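PDB 1XOC: oligopeptide-binding protein AppA from Bacillus subtilis, which binds oligopeptides as the solute-binding component of an ABC-type permease whose activity can replace the Opp system in sporulation and genetic competence. Local coordinates for residues T289-E294 against E382-I387. Residues are numbered along the deposited sequence; the frame is centred on the assembly and turned at random.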
# COMPACT_ATOMS: atom_id res chain seq x y z
N THR A 289 -10.44 -11.66 20.06
CA THR A 289 -10.94 -12.93 20.57
C THR A 289 -12.44 -13.07 20.32
O THR A 289 -12.96 -14.19 20.22
CB THR A 289 -10.65 -13.05 22.09
OG1 THR A 289 -9.25 -12.90 22.29
CG2 THR A 289 -11.08 -14.39 22.66
N ALA A 290 -13.14 -11.94 20.22
CA ALA A 290 -14.59 -11.94 19.99
C ALA A 290 -14.97 -12.17 18.53
O ALA A 290 -16.14 -12.36 18.22
CB ALA A 290 -15.18 -10.62 20.43
N LEU A 291 -13.98 -12.11 17.64
CA LEU A 291 -14.24 -12.20 16.21
C LEU A 291 -13.88 -13.56 15.63
O LEU A 291 -12.75 -14.05 15.77
CB LEU A 291 -13.52 -11.09 15.45
CG LEU A 291 -13.93 -9.66 15.83
CD1 LEU A 291 -12.97 -8.63 15.26
CD2 LEU A 291 -15.40 -9.39 15.41
N ASP A 292 -14.86 -14.17 14.98
CA ASP A 292 -14.71 -15.48 14.38
C ASP A 292 -14.09 -15.28 13.00
O ASP A 292 -14.78 -15.28 11.97
CB ASP A 292 -16.07 -16.17 14.28
CG ASP A 292 -15.96 -17.63 13.86
OD1 ASP A 292 -16.98 -18.35 14.01
OD2 ASP A 292 -14.87 -18.04 13.39
N ARG A 293 -12.78 -15.09 12.98
CA ARG A 293 -12.09 -14.76 11.74
C ARG A 293 -12.14 -15.88 10.69
O ARG A 293 -12.18 -15.63 9.49
CB ARG A 293 -10.66 -14.30 12.03
CG ARG A 293 -10.60 -12.90 12.66
CD ARG A 293 -9.19 -12.48 12.99
NE ARG A 293 -8.72 -13.27 14.09
CZ ARG A 293 -7.45 -13.56 14.34
NH1 ARG A 293 -6.45 -13.15 13.56
NH2 ARG A 293 -7.18 -14.29 15.41
N GLU A 294 -12.19 -17.13 11.13
CA GLU A 294 -12.34 -18.24 10.18
C GLU A 294 -13.70 -18.18 9.49
O GLU A 294 -13.82 -18.39 8.28
CB GLU A 294 -12.12 -19.58 10.88
CG GLU A 294 -10.80 -19.63 11.65
CD GLU A 294 -9.92 -20.74 11.18
OE1 GLU A 294 -9.94 -21.82 11.82
OE2 GLU A 294 -9.23 -20.54 10.14
N GLU A 382 -22.17 -7.38 13.92
CA GLU A 382 -23.03 -8.42 14.47
C GLU A 382 -22.33 -9.23 15.57
O GLU A 382 -22.92 -9.50 16.61
CB GLU A 382 -23.60 -9.32 13.35
CG GLU A 382 -24.61 -8.56 12.47
CD GLU A 382 -25.05 -9.27 11.15
OE1 GLU A 382 -24.42 -10.30 10.77
OE2 GLU A 382 -26.01 -8.77 10.49
N GLN A 383 -21.07 -9.62 15.32
CA GLN A 383 -20.31 -10.42 16.28
C GLN A 383 -20.00 -9.65 17.57
O GLN A 383 -20.09 -10.22 18.66
CB GLN A 383 -19.03 -11.02 15.64
CG GLN A 383 -19.35 -12.09 14.58
CD GLN A 383 -18.14 -12.72 13.94
OE1 GLN A 383 -18.25 -13.52 12.98
NE2 GLN A 383 -16.99 -12.36 14.40
N LEU A 384 -19.66 -8.37 17.46
CA LEU A 384 -19.39 -7.58 18.67
C LEU A 384 -20.66 -7.23 19.44
O LEU A 384 -20.61 -7.04 20.66
CB LEU A 384 -18.59 -6.33 18.32
CG LEU A 384 -17.18 -6.61 17.78
CD1 LEU A 384 -16.43 -5.32 17.53
CD2 LEU A 384 -16.37 -7.49 18.73
N LYS A 385 -21.80 -7.16 18.75
CA LYS A 385 -23.08 -6.93 19.42
C LYS A 385 -23.33 -8.00 20.49
O LYS A 385 -23.78 -7.71 21.59
CB LYS A 385 -24.23 -6.90 18.42
CG LYS A 385 -25.58 -6.44 19.01
CD LYS A 385 -26.63 -6.19 17.92
CE LYS A 385 -27.87 -5.55 18.51
NZ LYS A 385 -29.03 -5.47 17.58
N LYS A 386 -22.98 -9.24 20.16
CA LYS A 386 -23.15 -10.39 21.05
C LYS A 386 -22.42 -10.28 22.39
O LYS A 386 -22.80 -10.94 23.35
CB LYS A 386 -22.66 -11.68 20.37
CG LYS A 386 -23.41 -12.09 19.09
CD LYS A 386 -22.77 -13.36 18.52
CE LYS A 386 -23.15 -13.66 17.08
NZ LYS A 386 -21.96 -14.26 16.37
N ILE A 387 -21.36 -9.48 22.45
CA ILE A 387 -20.67 -9.23 23.71
C ILE A 387 -20.88 -7.80 24.25
O ILE A 387 -20.14 -7.34 25.11
CB ILE A 387 -19.17 -9.60 23.63
CG1 ILE A 387 -18.42 -8.68 22.68
CG2 ILE A 387 -19.01 -11.06 23.23
CD1 ILE A 387 -16.94 -8.85 22.77
O HOH W 1 -18.58 -12.21 19.55
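Gln383, near the C-terminal end of helix 371-385, reaches across to Ala290, Leu291 and Asp292. In this family 5 solute-binding protein the contact joins that helix to the link between helices 281-289 and 293-300. The link includes an inverse gamma turn centred on Asp292, which is also the N-cap of the second helix. From CG on, the Gln383 chain runs straight (chi2 -179°). This carries its amide to the backbone of the turn, against Leu291 CA and the CD2 methyl, and the amide carbon CD lies 3.7 Å from Asp292 N. As modelled the amide is probably flipped; with its O and N exchanged, a hydrogen bond from Asp292 N is possible. With an alanine here the amide is gone, and the Asp292 N-H would probably lose its neighbour while a gap opened beside Leu291. The Asp292 carboxylate turns elsewhere, its OD2 capping Ser295 N. The rest of the side-chain contact is apolar. Leu384 CD2 meets both Ala290 CB, at 3.8 Å, and Leu291 CD2, at 3.9 Å. Ile387 CD1 presses on the same Ala290 methyl at 3.4 Å, tighter than usual for two carbons. Beyond Ile387, Leu339 of helix 332-341 adds to the packing. One water joins the backbones, donating to Ala290 O at 2.8 Å and to Gln383 O at 2.7 Å.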